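Local coordinates for protein transport protein HOFQ (Aggregatibacter actinomycetemcomitans, PDB 2Y3M) that is a competence secretin, probably of the outer membrane, whose extra-membranous domains bind DNA and probably help in its uptake, at residues B[16-19]-B[20-24]. Numbering follows the deposited sequence.
Sequences PLVP and TLQQL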
ATOM      1  N   PRO B  16       8.670   5.815  -5.088  1.00 69.68           N
ATOM      2  CA  PRO B  16       8.492   7.258  -4.872  1.00 69.71           C
ATOM      3  C   PRO B  16       7.014   7.650  -4.884  1.00 65.41           C
ATOM      4  O   PRO B  16       6.286   7.346  -5.830  1.00 65.38           O
ATOM      5  CB  PRO B  16       9.239   7.892  -6.053  1.00 76.77           C
ATOM      6  CG  PRO B  16      10.211   6.848  -6.490  1.00 81.96           C
ATOM      7  CD  PRO B  16       9.509   5.542  -6.269  1.00 76.67           C
ATOM      8  N   LEU B  17       6.585   8.317  -3.822  1.00 64.51           N
ATOM      9  CA  LEU B  17       5.170   8.595  -3.602  1.00 62.60           C
ATOM     10  C   LEU B  17       4.690   9.927  -4.202  1.00 62.97           C
ATOM     11  O   LEU B  17       3.639   9.976  -4.845  1.00 61.72           O
ATOM     12  CB  LEU B  17       4.846   8.501  -2.098  1.00 64.46           C
ATOM     13  CG  LEU B  17       5.710   9.279  -1.089  1.00 70.19           C
ATOM     14  CD1 LEU B  17       5.067  10.616  -0.746  1.00 73.45           C
ATOM     15  CD2 LEU B  17       5.935   8.473   0.187  1.00 75.14           C
ATOM     16  N   VAL B  18       5.485  10.978  -4.022  1.00 66.72           N
ATOM     17  CA  VAL B  18       5.054  12.362  -4.268  1.00 69.03           C
ATOM     18  C   VAL B  18       4.315  12.639  -5.594  1.00 67.88           C
ATOM     19  O   VAL B  18       3.164  13.086  -5.555  1.00 66.13           O
ATOM     20  CB  VAL B  18       6.213  13.384  -4.035  1.00 76.81           C
ATOM     21  CG1 VAL B  18       5.760  14.804  -4.334  1.00 80.52           C
ATOM     22  CG2 VAL B  18       6.729  13.289  -2.609  1.00 81.00           C
ATOM     23  N   PRO B  19       4.953  12.374  -6.760  1.00 71.30           N
ATOM     24  CA  PRO B  19       4.345  12.822  -8.028  1.00 74.16           C
ATOM     25  C   PRO B  19       3.033  12.112  -8.383  1.00 70.93           C
ATOM     26  O   PRO B  19       2.062  12.769  -8.768  1.00 71.12           O
ATOM     27  CB  PRO B  19       5.427  12.507  -9.075  1.00 82.35           C
ATOM     28  CG  PRO B  19       6.668  12.193  -8.293  1.00 83.58           C
ATOM     29  CD  PRO B  19       6.197  11.622  -7.002  1.00 74.97           C
ATOM     30  N   THR B  20       3.022  10.786  -8.245  1.00 69.70           N
ATOM     31  CA  THR B  20       1.853   9.945  -8.517  1.00 69.95           C
ATOM     32  C   THR B  20       0.655  10.306  -7.636  1.00 66.45           C
ATOM     33  O   THR B  20      -0.493  10.270  -8.087  1.00 69.06           O
ATOM     34  CB  THR B  20       2.209   8.453  -8.328  1.00 70.94           C
ATOM     35  OG1 THR B  20       3.256   8.098  -9.240  1.00 76.81           O
ATOM     36  CG2 THR B  20       0.999   7.550  -8.569  1.00 74.55           C
ATOM     37  N   LEU B  21       0.934  10.650  -6.382  1.00 63.29           N
ATOM     38  CA  LEU B  21      -0.105  11.049  -5.432  1.00 63.32           C
ATOM     39  C   LEU B  21      -0.787  12.364  -5.814  1.00 64.08           C
ATOM     40  O   LEU B  21      -2.007  12.486  -5.692  1.00 66.05           O
ATOM     41  CB  LEU B  21       0.461  11.140  -4.008  1.00 63.67           C
ATOM     42  CG  LEU B  21       0.654   9.850  -3.204  1.00 64.88           C
ATOM     43  CD1 LEU B  21       1.397  10.146  -1.908  1.00 67.63           C
ATOM     44  CD2 LEU B  21      -0.676   9.155  -2.915  1.00 68.95           C
ATOM     45  N   GLN B  22       0.001  13.337  -6.270  1.00 64.20           N
ATOM     46  CA  GLN B  22      -0.522  14.645  -6.675  1.00 66.00           C
ATOM     47  C   GLN B  22      -1.292  14.554  -7.990  1.00 67.87           C
ATOM     48  O   GLN B  22      -2.305  15.235  -8.172  1.00 69.25           O
ATOM     49  CB  GLN B  22       0.608  15.673  -6.776  1.00 68.96           C
ATOM     50  CG  GLN B  22       1.111  16.173  -5.423  1.00 71.29           C
ATOM     51  CD  GLN B  22       2.492  16.807  -5.494  1.00 77.46           C
ATOM     52  OE1 GLN B  22       3.374  16.333  -6.214  1.00 78.76           O
ATOM     53  NE2 GLN B  22       2.689  17.877  -4.730  1.00 83.57           N
ATOM     54  N   GLN B  23      -0.806  13.705  -8.892  1.00 69.83           N
ATOM     55  CA  GLN B  23      -1.467  13.446 -10.166  1.00 75.44           C
ATOM     56  C   GLN B  23      -2.861  12.837  -9.972  1.00 76.48           C
ATOM     57  O   GLN B  23      -3.832  13.315 -10.561  1.00 80.66           O
ATOM     58  CB  GLN B  23      -0.599  12.541 -11.046  1.00 80.81           C
ATOM     59  CG  GLN B  23       0.624  13.215 -11.644  1.00 85.75           C
ATOM     60  CD  GLN B  23       0.329  13.963 -12.938  1.00 96.01           C
ATOM     61  OE1 GLN B  23      -0.659  14.694 -13.045  1.00 95.66           O
ATOM     62  NE2 GLN B  23       1.197  13.789 -13.926  1.00106.65           N
ATOM     63  N   LEU B  24      -2.960  11.795  -9.144  1.00 74.66           N
ATOM     64  CA  LEU B  24      -4.247  11.135  -8.880  1.00 79.10           C
ATOM     65  C   LEU B  24      -5.148  11.921  -7.927  1.00 78.15           C
ATOM     66  O   LEU B  24      -6.318  11.577  -7.747  1.00 84.48           O
ATOM     67  CB  LEU B  24      -4.058   9.690  -8.391  1.00 81.03           C
ATOM     68  CG  LEU B  24      -4.138   8.585  -9.460  1.00 90.12           C
ATOM     69  CD1 LEU B  24      -3.552   7.269  -8.955  1.00 91.06           C
ATOM     70  CD2 LEU B  24      -5.573   8.376  -9.969  1.00100.98           C
TER
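The carboxamide of Q22 offers one face to V18. The CG1 methyl stands to that face, off-centre and past the end of the group, with V18 CG1 4.0 Å from Q22 CD, while the V18 carbonyl oxygen lies obliquely on the same side. The two side chains run alongside each other and point the same way. CG1 reaches this position because it is anti to the V18 backbone N (chi1 178°), and beyond CG the Q22 chain is extended.

Below them the backbone forms the first turns of helix 18-26. L21 N donates to L17 O at 3.2 Å, almost head-on to the carbonyl, whereas Q22 N reaches V18 O at 3.3 Å from slightly out of the carbonyl plane. Q23 N, with a similar tilt, meets P19 O at 3.0 Å. P19, which has no N-H to give, sits in the first turn, where a helix tolerates proline well. The helix follows strand 6-14 and precedes the two-stranded antiparallel sheet of 31-36 and 42-48, within domains reported to share the fold of type I KH domains.

On another flank L17 and L21 cross obliquely, L17 CB lying 3.8 Å from L21 CD1. L21 also lays its CG 3.4 Å from L17 O, alongside the backbone bond to that oxygen. L21 is buried, touching L64 and L32, and T20 and L24 likewise lean on L64. Near the exposed P19, a chi1 of -73° sets Q23 CG beside its own backbone N, which brings this CG to 3.2 Å from P19 O.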